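Local coordinates for sigma-c capsid protein (Avian reovirus, PDB 2VRS), which forms the homotrimeric fibre of the virion, mediates attachment to the host cell and induces apoptosis, this chain being its C-terminal part with the receptor-binding head, at residues Ile99-Val103 with Met115-Thr119; Val161-Arg167 with Ile200-Arg206; Phe154-Pro160 with Thr207-Thr211; Met62-Phe66 with His108-Thr112. All coordinates share one frame; numbering follows the deposited sequence.

Interaction 1: Ile99-Val103 with Met115-Thr119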
loop_
_atom_site.group_PDB
_atom_site.type_symbol
_atom_site.label_atom_id
_atom_site.label_comp_id
_atom_site.label_asym_id
_atom_site.label_seq_id
_atom_site.Cartn_x
_atom_site.Cartn_y
_atom_site.Cartn_z
ATOM N N ILE C 99 11.473 33.800 -3.633
ATOM C CA ILE C 99 12.452 33.363 -2.660
ATOM C C ILE C 99 12.992 32.047 -3.118
ATOM O O ILE C 99 12.243 31.167 -3.553
ATOM C CB ILE C 99 11.887 33.313 -1.199
ATOM C CG1 ILE C 99 13.031 33.047 -0.170
ATOM C CG2 ILE C 99 10.746 32.297 -1.087
ATOM C CD1 ILE C 99 12.645 33.390 1.262
ATOM N N ASP C 100 14.316 31.945 -3.076
ATOM C CA ASP C 100 15.031 30.756 -3.493
ATOM C C ASP C 100 15.094 29.741 -2.375
ATOM O O ASP C 100 15.695 29.985 -1.311
ATOM C CB ASP C 100 16.449 31.136 -3.918
ATOM C CG ASP C 100 16.494 31.739 -5.318
ATOM O OD1 ASP C 100 15.518 31.589 -6.113
ATOM O OD2 ASP C 100 17.522 32.374 -5.627
ATOM N N MET C 101 14.466 28.599 -2.621
ATOM C CA MET C 101 14.443 27.506 -1.646
ATOM C C MET C 101 15.426 26.410 -1.993
ATOM O O MET C 101 15.487 25.924 -3.125
ATOM C CB MET C 101 13.034 26.863 -1.586
ATOM C CG MET C 101 11.899 27.845 -1.287
ATOM S SD MET C 101 12.090 28.822 0.235
ATOM C CE MET C 101 11.808 27.502 1.452
ATOM N N THR C 102 16.196 25.982 -0.993
ATOM C CA THR C 102 16.957 24.755 -1.118
ATOM C C THR C 102 16.069 23.585 -0.683
ATOM O O THR C 102 15.538 23.559 0.438
ATOM C CB THR C 102 18.208 24.849 -0.227
ATOM O OG1 THR C 102 19.010 25.932 -0.741
ATOM C CG2 THR C 102 19.004 23.555 -0.209
ATOM N N VAL C 103 15.885 22.643 -1.595
ATOM C CA VAL C 103 14.871 21.578 -1.375
ATOM C C VAL C 103 15.545 20.223 -1.316
ATOM O O VAL C 103 16.358 19.887 -2.172
ATOM C CB VAL C 103 13.800 21.518 -2.505
ATOM C CG1 VAL C 103 12.821 20.349 -2.239
ATOM C CG2 VAL C 103 13.045 22.867 -2.647
ATOM N N MET C 115 11.573 18.780 2.257
ATOM C CA MET C 115 12.134 19.575 3.328
ATOM C C MET C 115 12.819 20.759 2.635
ATOM O O MET C 115 13.750 20.541 1.877
ATOM C CB MET C 115 13.176 18.717 4.091
ATOM C CG MET C 115 12.565 17.735 5.059
ATOM S SD MET C 115 11.854 16.187 4.375
ATOM C CE MET C 115 13.112 15.576 3.243
ATOM N N MET C 116 12.368 21.986 2.901
ATOM C CA MET C 116 12.915 23.175 2.196
ATOM C C MET C 116 13.374 24.241 3.172
ATOM O O MET C 116 12.749 24.465 4.228
ATOM C CB MET C 116 11.815 23.825 1.385
ATOM C CG MET C 116 11.058 22.845 0.471
ATOM S SD MET C 116 9.896 23.811 -0.547
ATOM C CE MET C 116 8.885 22.539 -1.258
ATOM N N SER C 117 14.463 24.914 2.803
ATOM C CA SER C 117 14.913 26.031 3.607
ATOM C C SER C 117 15.377 27.148 2.682
ATOM O O SER C 117 15.768 26.920 1.532
ATOM C CB SER C 117 16.034 25.605 4.567
ATOM O OG SER C 117 17.153 25.159 3.849
ATOM N N SER C 118 15.312 28.373 3.171
ATOM C CA SER C 118 15.667 29.432 2.250
ATOM C C SER C 118 16.907 30.135 2.690
ATOM O O SER C 118 17.173 30.280 3.874
ATOM C CB SER C 118 14.554 30.444 2.161
ATOM O OG SER C 118 14.491 31.239 3.370
ATOM N N THR C 119 17.607 30.651 1.693
ATOM C CA THR C 119 18.470 31.782 1.912
ATOM C C THR C 119 17.763 33.025 1.322
ATOM O O THR C 119 16.958 32.936 0.374
ATOM C CB THR C 119 19.912 31.526 1.381
ATOM O OG1 THR C 119 20.838 32.345 2.108
ATOM C CG2 THR C 119 20.022 31.743 -0.146
HETATM O O HOH W 1 16.120 34.107 -2.224
HETATM O O HOH W 2 18.253 28.547 -0.931
#

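Interaction 2: Val161-Arg167 with Ile200-Arg206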
loop_
_atom_site.group_PDB
_atom_site.type_symbol
_atom_site.label_atom_id
_atom_site.label_comp_id
_atom_site.label_asym_id
_atom_site.label_seq_id
_atom_site.Cartn_x
_atom_site.Cartn_y
_atom_site.Cartn_z
ATOM N N VAL C 161 0.836 21.644 5.524
ATOM C CA VAL C 161 2.182 22.102 5.238
ATOM C C VAL C 161 2.620 22.819 6.532
ATOM O O VAL C 161 1.897 23.656 7.056
ATOM C CB VAL C 161 2.224 23.113 4.035
ATOM C CG1 VAL C 161 3.618 23.724 3.896
ATOM C CG2 VAL C 161 1.766 22.489 2.692
ATOM N N ASP C 162 3.832 22.524 7.026
ATOM C CA ASP C 162 4.380 23.256 8.176
ATOM C C ASP C 162 5.317 24.357 7.683
ATOM O O ASP C 162 6.170 24.107 6.845
ATOM C CB ASP C 162 5.201 22.300 9.044
ATOM C CG ASP C 162 4.346 21.301 9.789
ATOM O OD1 ASP C 162 3.140 21.523 9.967
ATOM O OD2 ASP C 162 4.911 20.304 10.209
ATOM N N VAL C 163 5.184 25.560 8.225
ATOM C CA VAL C 163 6.028 26.655 7.800
ATOM C C VAL C 163 6.623 27.275 9.063
ATOM O O VAL C 163 5.963 27.314 10.120
ATOM C CB VAL C 163 5.200 27.691 7.005
ATOM C CG1 VAL C 163 5.976 28.948 6.736
ATOM C CG2 VAL C 163 4.755 27.067 5.673
ATOM N N SER C 164 7.862 27.746 8.940
ATOM C CA SER C 164 8.465 28.568 10.001
ATOM C C SER C 164 9.315 29.664 9.345
ATOM O O SER C 164 9.762 29.506 8.215
ATOM C CB SER C 164 9.307 27.686 10.944
ATOM O OG SER C 164 10.598 27.460 10.432
ATOM N N PHE C 165 9.479 30.797 10.026
ATOM C CA PHE C 165 10.365 31.842 9.482
ATOM C C PHE C 165 10.700 32.791 10.616
ATOM O O PHE C 165 10.032 32.794 11.678
ATOM C CB PHE C 165 9.653 32.601 8.351
ATOM C CG PHE C 165 8.263 33.085 8.711
ATOM C CD1 PHE C 165 8.069 34.304 9.387
ATOM C CD2 PHE C 165 7.147 32.308 8.407
ATOM C CE1 PHE C 165 6.782 34.739 9.749
ATOM C CE2 PHE C 165 5.866 32.737 8.749
ATOM C CZ PHE C 165 5.673 33.957 9.415
ATOM N N THR C 166 11.675 33.668 10.331
ATOM C CA THR C 166 12.039 34.727 11.264
ATOM C C THR C 166 11.424 36.051 10.770
ATOM O O THR C 166 11.507 36.377 9.572
ATOM C CB THR C 166 13.556 34.839 11.344
ATOM O OG1 THR C 166 14.081 33.593 11.808
ATOM C CG2 THR C 166 13.975 35.956 12.319
ATOM N N ARG C 167 10.802 36.777 11.700
ATOM C CA ARG C 167 10.255 38.118 11.483
ATOM C C ARG C 167 10.547 38.951 12.738
ATOM O O ARG C 167 10.157 38.564 13.850
ATOM C CB ARG C 167 8.747 38.067 11.260
ATOM C CG ARG C 167 8.089 39.434 11.047
ATOM C CD ARG C 167 6.581 39.317 10.971
ATOM N NE ARG C 167 5.956 40.635 10.851
ATOM C CZ ARG C 167 5.092 41.016 9.913
ATOM N NH1 ARG C 167 4.687 40.180 8.959
ATOM N NH2 ARG C 167 4.608 42.251 9.945
ATOM N N ILE C 200 10.244 38.684 5.948
ATOM C CA ILE C 200 10.456 37.408 6.617
ATOM C C ILE C 200 11.628 36.672 5.958
ATOM O O ILE C 200 11.855 36.768 4.750
ATOM C CB ILE C 200 9.119 36.557 6.671
ATOM C CG1 ILE C 200 8.729 36.065 5.273
ATOM C CG2 ILE C 200 7.980 37.362 7.338
ATOM C CD1 ILE C 200 7.572 35.052 5.242
ATOM N N ARG C 201 12.417 35.973 6.757
ATOM C CA ARG C 201 13.589 35.302 6.218
ATOM C C ARG C 201 13.722 33.964 6.902
ATOM O O ARG C 201 12.921 33.635 7.791
ATOM C CB ARG C 201 14.854 36.163 6.433
ATOM C CG ARG C 201 15.164 36.405 7.920
ATOM C CD ARG C 201 16.451 37.218 8.157
ATOM N NE ARG C 201 16.551 37.636 9.555
ATOM C CZ ARG C 201 17.285 37.044 10.481
ATOM N NH1 ARG C 201 18.034 35.984 10.171
ATOM N NH2 ARG C 201 17.278 37.538 11.719
ATOM N N SER C 202 14.707 33.165 6.477
ATOM C CA SER C 202 14.928 31.823 7.065
ATOM C C SER C 202 13.635 30.994 7.010
ATOM O O SER C 202 13.231 30.356 8.006
ATOM C CB SER C 202 15.395 31.908 8.535
ATOM O OG SER C 202 16.612 32.651 8.622
ATOM N N LEU C 203 12.982 31.047 5.859
ATOM C CA LEU C 203 11.717 30.324 5.685
ATOM C C LEU C 203 12.010 28.842 5.548
ATOM O O LEU C 203 12.938 28.450 4.827
ATOM C CB LEU C 203 10.978 30.844 4.431
ATOM C CG LEU C 203 9.671 30.162 3.995
ATOM C CD1 LEU C 203 8.478 30.376 4.993
ATOM C CD2 LEU C 203 9.310 30.683 2.572
ATOM N N THR C 204 11.258 27.987 6.257
ATOM C CA THR C 204 11.370 26.549 6.057
ATOM C C THR C 204 9.955 26.072 5.701
ATOM O O THR C 204 8.946 26.656 6.142
ATOM C CB THR C 204 11.858 25.783 7.343
ATOM O OG1 THR C 204 10.865 25.921 8.355
ATOM C CG2 THR C 204 13.217 26.319 7.848
ATOM N N VAL C 205 9.888 25.086 4.817
ATOM C CA VAL C 205 8.589 24.526 4.395
ATOM C C VAL C 205 8.788 23.001 4.499
ATOM O O VAL C 205 9.790 22.456 4.002
ATOM C CB VAL C 205 8.265 24.897 2.916
ATOM C CG1 VAL C 205 7.038 24.138 2.427
ATOM C CG2 VAL C 205 7.987 26.418 2.750
ATOM N N ARG C 206 7.882 22.333 5.195
ATOM C CA ARG C 206 7.894 20.870 5.285
ATOM C C ARG C 206 6.494 20.360 4.962
ATOM O O ARG C 206 5.494 20.807 5.554
ATOM C CB ARG C 206 8.301 20.399 6.683
ATOM C CG ARG C 206 9.675 20.864 7.067
ATOM C CD ARG C 206 10.238 20.012 8.185
ATOM N NE ARG C 206 10.230 18.582 7.863
ATOM C CZ ARG C 206 10.671 17.642 8.694
ATOM N NH1 ARG C 206 11.149 17.995 9.876
ATOM N NH2 ARG C 206 10.644 16.363 8.351
HETATM O O HOH W 3 8.731 24.116 8.509
HETATM O O HOH W 4 12.826 29.055 10.315
HETATM O O HOH W 5 16.809 33.564 11.537
#

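Interaction 3: Phe154-Pro160 with Thr207-Thr211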
loop_
_atom_site.group_PDB
_atom_site.type_symbol
_atom_site.label_atom_id
_atom_site.label_comp_id
_atom_site.label_asym_id
_atom_site.label_seq_id
_atom_site.Cartn_x
_atom_site.Cartn_y
_atom_site.Cartn_z
ATOM N N PHE C 154 -4.607 12.428 -4.752
ATOM C CA PHE C 154 -4.014 13.356 -3.783
ATOM C C PHE C 154 -4.375 14.812 -4.148
ATOM O O PHE C 154 -4.703 15.612 -3.278
ATOM C CB PHE C 154 -2.484 13.173 -3.717
ATOM C CG PHE C 154 -1.842 13.975 -2.606
ATOM C CD1 PHE C 154 -1.762 13.419 -1.321
ATOM C CD2 PHE C 154 -1.400 15.293 -2.817
ATOM C CE1 PHE C 154 -1.172 14.138 -0.244
ATOM C CE2 PHE C 154 -0.833 16.030 -1.755
ATOM C CZ PHE C 154 -0.690 15.429 -0.466
ATOM N N GLN C 155 -4.353 15.128 -5.446
ATOM C CA GLN C 155 -4.559 16.486 -5.920
ATOM C C GLN C 155 -5.917 17.039 -5.559
ATOM O O GLN C 155 -6.095 18.270 -5.507
ATOM C CB GLN C 155 -4.393 16.514 -7.444
ATOM C CG GLN C 155 -2.971 16.450 -7.921
ATOM C CD GLN C 155 -2.939 16.497 -9.455
ATOM O OE1 GLN C 155 -3.517 17.397 -10.035
ATOM N NE2 GLN C 155 -2.319 15.524 -10.083
ATOM N N ALA C 156 -6.864 16.143 -5.250
ATOM C CA ALA C 156 -8.245 16.543 -5.070
ATOM C C ALA C 156 -8.560 17.330 -3.771
ATOM O O ALA C 156 -9.672 17.873 -3.620
ATOM C CB ALA C 156 -9.139 15.302 -5.188
ATOM N N ALA C 157 -7.599 17.404 -2.837
ATOM C CA ALA C 157 -7.791 18.058 -1.548
ATOM C C ALA C 157 -6.596 18.957 -1.212
ATOM O O ALA C 157 -5.462 18.658 -1.565
ATOM C CB ALA C 157 -7.949 17.009 -0.437
ATOM N N SER C 158 -6.861 19.996 -0.429
ATOM C CA SER C 158 -5.800 20.698 0.313
ATOM C C SER C 158 -5.046 19.727 1.238
ATOM O O SER C 158 -5.582 18.671 1.653
ATOM C CB SER C 158 -6.424 21.848 1.116
ATOM O OG SER C 158 -7.009 22.770 0.178
ATOM N N PHE C 159 -3.793 20.065 1.514
ATOM C CA PHE C 159 -2.954 19.158 2.321
ATOM C C PHE C 159 -2.081 19.979 3.289
ATOM O O PHE C 159 -1.824 21.162 3.034
ATOM C CB PHE C 159 -2.070 18.292 1.379
ATOM C CG PHE C 159 -1.229 19.108 0.407
ATOM C CD1 PHE C 159 -1.752 19.504 -0.840
ATOM C CD2 PHE C 159 0.087 19.504 0.751
ATOM C CE1 PHE C 159 -0.988 20.268 -1.725
ATOM C CE2 PHE C 159 0.896 20.252 -0.155
ATOM C CZ PHE C 159 0.359 20.627 -1.418
ATOM N N PRO C 160 -1.730 19.395 4.454
ATOM C CA PRO C 160 -1.067 20.181 5.509
ATOM C C PRO C 160 0.383 20.473 5.116
ATOM O O PRO C 160 1.045 19.651 4.477
ATOM C CB PRO C 160 -1.163 19.287 6.762
ATOM C CG PRO C 160 -1.595 17.922 6.230
ATOM C CD PRO C 160 -2.085 18.016 4.863
ATOM N N THR C 207 6.460 19.438 4.017
ATOM C CA THR C 207 5.206 18.832 3.598
ATOM C C THR C 207 5.532 17.533 2.871
ATOM O O THR C 207 6.684 17.155 2.728
ATOM C CB THR C 207 4.328 19.826 2.739
ATOM O OG1 THR C 207 2.997 19.271 2.590
ATOM C CG2 THR C 207 4.934 20.104 1.337
ATOM N N GLY C 208 4.506 16.807 2.465
ATOM C CA GLY C 208 4.763 15.647 1.634
ATOM C C GLY C 208 3.515 15.381 0.815
ATOM O O GLY C 208 2.408 15.921 1.092
ATOM N N ILE C 209 3.715 14.590 -0.219
ATOM C CA ILE C 209 2.675 14.291 -1.221
ATOM C C ILE C 209 2.671 12.810 -1.545
ATOM O O ILE C 209 3.680 12.086 -1.360
ATOM C CB ILE C 209 2.884 15.134 -2.534
ATOM C CG1 ILE C 209 4.238 14.770 -3.268
ATOM C CG2 ILE C 209 2.863 16.661 -2.167
ATOM C CD1 ILE C 209 4.411 15.397 -4.707
ATOM N N ASP C 210 1.521 12.359 -2.022
ATOM C CA ASP C 210 1.390 10.998 -2.528
ATOM C C ASP C 210 1.431 11.107 -4.017
ATOM O O ASP C 210 0.627 11.869 -4.579
ATOM C CB ASP C 210 0.059 10.398 -2.099
ATOM C CG ASP C 210 -0.044 10.215 -0.591
ATOM O OD1 ASP C 210 0.992 9.999 0.079
ATOM O OD2 ASP C 210 -1.176 10.249 -0.095
ATOM N N THR C 211 2.316 10.309 -4.637
ATOM C CA THR C 211 2.546 10.378 -6.102
ATOM C C THR C 211 1.837 9.230 -6.848
ATOM O O THR C 211 1.366 8.241 -6.272
ATOM C CB THR C 211 4.051 10.411 -6.454
ATOM O OG1 THR C 211 4.638 9.162 -6.103
ATOM C CG2 THR C 211 4.762 11.554 -5.706
HETATM O O HOH W 6 0.757 16.871 3.125
#

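Interaction 4: Met62-Phe66 with His108-Thr112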
loop_
_atom_site.group_PDB
_atom_site.type_symbol
_atom_site.label_atom_id
_atom_site.label_comp_id
_atom_site.label_asym_id
_atom_site.label_seq_id
_atom_site.Cartn_x
_atom_site.Cartn_y
_atom_site.Cartn_z
ATOM N N MET C 62 2.764 -5.425 -11.338
ATOM C CA MET C 62 2.973 -4.631 -10.114
ATOM C C MET C 62 3.830 -3.391 -10.406
ATOM O O MET C 62 4.906 -3.477 -11.053
ATOM C CB MET C 62 3.693 -5.494 -9.066
ATOM C CG MET C 62 2.894 -6.740 -8.622
ATOM S SD MET C 62 3.876 -7.849 -7.576
ATOM C CE MET C 62 4.880 -8.722 -8.804
ATOM N N ASP C 63 3.343 -2.239 -9.918
ATOM C CA ASP C 63 4.119 -1.004 -9.978
ATOM C C ASP C 63 5.159 -1.113 -8.883
ATOM O O ASP C 63 4.758 -1.164 -7.724
ATOM C CB ASP C 63 3.175 0.157 -9.674
ATOM C CG ASP C 63 3.910 1.459 -9.312
ATOM O OD1 ASP C 63 5.116 1.569 -9.586
ATOM O OD2 ASP C 63 3.230 2.350 -8.755
ATOM N N PRO C 64 6.463 -1.134 -9.230
ATOM C CA PRO C 64 7.533 -1.328 -8.233
ATOM C C PRO C 64 7.683 -0.178 -7.210
ATOM O O PRO C 64 8.303 -0.375 -6.164
ATOM C CB PRO C 64 8.800 -1.453 -9.082
ATOM C CG PRO C 64 8.533 -0.677 -10.269
ATOM C CD PRO C 64 7.046 -0.985 -10.580
ATOM N N TYR C 65 7.085 0.977 -7.469
ATOM C CA TYR C 65 7.050 2.067 -6.471
ATOM C C TYR C 65 5.957 1.837 -5.437
ATOM O O TYR C 65 5.919 2.542 -4.437
ATOM C CB TYR C 65 6.851 3.421 -7.141
ATOM C CG TYR C 65 8.094 3.827 -7.881
ATOM C CD1 TYR C 65 9.106 4.483 -7.210
ATOM C CD2 TYR C 65 8.276 3.488 -9.225
ATOM C CE1 TYR C 65 10.306 4.798 -7.848
ATOM C CE2 TYR C 65 9.458 3.827 -9.885
ATOM C CZ TYR C 65 10.459 4.477 -9.185
ATOM O OH TYR C 65 11.637 4.845 -9.798
ATOM N N PHE C 66 5.083 0.855 -5.674
ATOM C CA PHE C 66 3.997 0.555 -4.749
ATOM C C PHE C 66 4.089 -0.836 -4.136
ATOM O O PHE C 66 3.804 -1.036 -2.953
ATOM C CB PHE C 66 2.637 0.710 -5.441
ATOM C CG PHE C 66 1.460 0.362 -4.537
ATOM C CD1 PHE C 66 1.203 1.152 -3.406
ATOM C CD2 PHE C 66 0.609 -0.724 -4.837
ATOM C CE1 PHE C 66 0.119 0.859 -2.565
ATOM C CE2 PHE C 66 -0.491 -1.020 -3.974
ATOM C CZ PHE C 66 -0.716 -0.225 -2.856
ATOM N N HIS C 108 10.182 7.849 -1.311
ATOM C CA HIS C 108 10.247 6.473 -0.807
ATOM C C HIS C 108 8.897 5.828 -1.146
ATOM O O HIS C 108 7.855 6.264 -0.645
ATOM C CB HIS C 108 10.586 6.434 0.708
ATOM C CG HIS C 108 9.686 7.283 1.573
ATOM N ND1 HIS C 108 8.826 6.738 2.500
ATOM C CD2 HIS C 108 9.512 8.634 1.646
ATOM C CE1 HIS C 108 8.134 7.706 3.088
ATOM N NE2 HIS C 108 8.545 8.864 2.597
ATOM N N GLY C 109 8.923 4.830 -2.040
ATOM C CA GLY C 109 7.690 4.290 -2.550
ATOM C C GLY C 109 7.044 5.434 -3.303
ATOM O O GLY C 109 7.746 6.275 -3.916
ATOM N N ARG C 110 5.730 5.526 -3.183
ATOM C CA ARG C 110 5.041 6.621 -3.876
ATOM C C ARG C 110 4.808 7.809 -2.943
ATOM O O ARG C 110 3.963 8.648 -3.214
ATOM C CB ARG C 110 3.720 6.132 -4.462
ATOM C CG ARG C 110 3.986 5.090 -5.540
ATOM C CD ARG C 110 2.772 4.832 -6.469
ATOM N NE ARG C 110 2.709 5.933 -7.399
ATOM C CZ ARG C 110 3.335 5.995 -8.576
ATOM N NH1 ARG C 110 4.021 4.962 -9.073
ATOM N NH2 ARG C 110 3.219 7.091 -9.292
ATOM N N ARG C 111 5.549 7.881 -1.845
ATOM C CA ARG C 111 5.520 9.076 -1.000
ATOM C C ARG C 111 6.743 9.954 -1.300
ATOM O O ARG C 111 7.891 9.445 -1.400
ATOM C CB ARG C 111 5.550 8.670 0.484
ATOM C CG ARG C 111 5.412 9.887 1.454
ATOM C CD ARG C 111 3.958 10.476 1.495
ATOM N NE ARG C 111 3.973 11.615 2.468
ATOM C CZ ARG C 111 2.937 12.394 2.705
ATOM N NH1 ARG C 111 1.838 12.165 2.031
ATOM N NH2 ARG C 111 2.988 13.383 3.593
ATOM N N THR C 112 6.520 11.254 -1.418
ATOM C CA THR C 112 7.609 12.224 -1.569
ATOM C C THR C 112 7.495 13.276 -0.528
ATOM O O THR C 112 6.478 13.973 -0.456
ATOM C CB THR C 112 7.632 12.847 -2.987
ATOM O OG1 THR C 112 7.949 11.801 -3.900
ATOM C CG2 THR C 112 8.626 13.961 -3.065
HETATM O O HOH W 7 4.439 3.320 -1.846
#

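Interaction 1: Ile99-Val103 with Met115-Thr119
Bends at both chi2 (-56°) and chi3 (-71°) fold the Met101 side chain back toward the strand 115-119, so that its sulfur and methyl, rather than its CB, do the touching. Met101 SD lies 3.5 Å from Ser118 CB, while Met101 CE ends 3.7 Å from Met116 CB, the two methionine chains crossing at about a right angle. Met116 is built the other way: its chain runs extended beyond CG (chi2 -174°) and lies beside Val103, pointing the same way, with Met116 CG 3.7 Å from Val103 CG2. At the Ser118 end, Ile99 CD1 comes 3.5 Å from Ser118 OG; that hydroxyl is hydrogen-bonded to the backbone N of Leu203 on the next strand. Phe133 touches both Met101 and Met116, which places this face in the interior of the head. On the other face lie Thr102 and Ser117, partly exposed. Their backbones exchange two hydrogen bonds, Thr102 N to Ser117 O at 2.7 Å and Ser117 N to Thr102 O at 2.9 Å. Toward Asp100 and Thr119 the strands diverge and water takes over: one molecule accepts from Asp100 N and donates to Thr119 O, and a second donates to Asp100 O and meets Thr102 OG1. The pairing belongs to an antiparallel beta hairpin, strands 98-108 and 111-119, in the beta-barrel head of the fibre.

Interaction 2: Val161-Arg167 with Ile200-Arg206
Phe165 lays its ring against Ile200, whose CD1 sits over one face, 4.2 Å from the ring centroid and 14° off the normal. With chi1 at 50°, Phe165 CG stands between the backbone N and the carbonyl carbon, and CD1 of the ring lies 3.7 Å from Ile200 CB. Farther along the same buried side, Val163 CG1 is pressed to 3.4 Å from Leu203 CD1, closer than ordinary van der Waals contact, and the CG1 methyls of Val161 and Val205 also meet. The strands are antiparallel neighbours in the barrel, and a beta bulge between Ser164 and Thr166 shifts the register by one residue where the partner chain turns a corner at Ser202. Paired backbone bonds, of Ser164 with Thr204 and of Thr166 with Arg201, flank the shift. The outward face is polar. Ser164 OG and Thr204 OG1 share a short hydrogen bond of 2.6 Å, and one water bridges Ser164 OG to Ser202 O. Thr166 CG2 lies over one face of the Arg201 guanidinium, 3.7 Å from Arg201 NH2. The charged ends turn to other chains, Asp162 OD2 to Arg206 NH1 of the third subunit and Arg206 NH1 to Asp162 OD1 of the second subunit.

Interaction 3: Phe154-Pro160 with Thr207-Thr211
Phe154, from the short helix 152-155, packs on the last strand of the beta-barrel head, and its atoms follow that strand's backbone from Asp210 back to Gly208. Phe154 CB lies 3.5 Å from Asp210 O. With CG anti to the backbone N (chi1 -172°), the ring is carried along the strand, where Asp210 N and Ile209 CA both sit over one face, each offset toward the rim. Phe154 CD1 comes within 3.4 Å of Asp210 OD2, the carboxylate turned 73° from the ring plane, and CE1 lies near Asp210 N. Across the ring from CD1, Phe154 CE2 touches Ile209 CG2 at 3.8 Å. At the tip, Phe154 CZ reaches 3.5 Å from Gly208 O, and Ile209 CA makes a CH-pi contact with the ring. The Asp210 carboxylate has polar partners of its own: OD1 forms a salt bridge with Arg111, and OD2 is hydrogen-bonded to Tyr76 and His108 of the third subunit, so the Phe154 ring flanks a junction between chains. After the turn through Ala157, the chain returns as strand 159-167. There the Phe159 ring presents its edge to Thr207 OG1. A water donates to both Pro160 O and Gly208 O, bridging the diverging backbones. Thr207 OG1, itself anti to the backbone N, donates a hydrogen bond to Pro160 O at 2.7 Å, 18° out of the carbonyl plane.

Interaction 4: Met62-Phe66 with His108-Thr112
Arg110 carries the tight part of this contact, salt-bridged to Asp63 at its tip and packed against Tyr65 along its chain. Arg110 NH1 donates to Asp63 OD2 at 2.7 Å. The bond is bent, 134° at the hydrogen, and the carboxylate and guanidinium planes stand 63° apart, yet NH1 approaches OD2 on its syn side. A bend at chi3 (77°) turns the guanidinium toward the aspartate, with Arg110 CD also 3.4 Å from Asp63 OD2. Lower down, Tyr65 CB packs 3.7 Å from Arg110 CG, and Gly109, with positive phi, brings its CA to 3.1 Å from Tyr65 O. The tyrosine ring meets Arg147 in a cation-pi contact. The carboxylate is fixed from several directions. Asp63 OD1 accepts from Tyr65 N at 3.0 Å, from above the carboxylate plane, which closes an Asx turn, and OD2 also bonds to Thr74 OG1 of the third subunit. Arg110 NE in turn donates to Thr211 O at the chain's C-terminus. Segment 62-66 falls in the triple beta-spiral part of the fibre, whereas 108-112 carries the type II' beta turn, His108 to Arg111, that joins two head strands; the contact therefore spans shaft and head. On the looser side a water bridges the two backbones: Tyr65 O and Arg110 N are too poorly aligned to bond directly, and the water donates to Tyr65 O and accepts from Arg110 N at 2.9 Å. Phe66 barely joins, its CB 4.3 Å from Arg110 CD; its ring meets the Phe66 rings of both other subunits.

Interactions 1, 2 and 3 lie in the head, connected by strand 198-210, which Met116 N and Ser118 OG of interaction 1 also meet. Interactions 1 and 2 each combine a buried apolar face with a partly exposed polar one, joined by antiparallel backbone bonds, interrupted by a bulge in 2 and giving way to water at one end of 1. Interaction 3 continues along strands 159-167 and 198-210 of interaction 2, where pairing yields to a ring, one side-chain bond and a water. Interaction 4, charged and water-bridged, joins shaft to head. Neighbouring subunits reach interaction 2 by salt bridges, 3 and 4 by hydrogen bonds and ring packing, and 1 by one packing contact, at Met115.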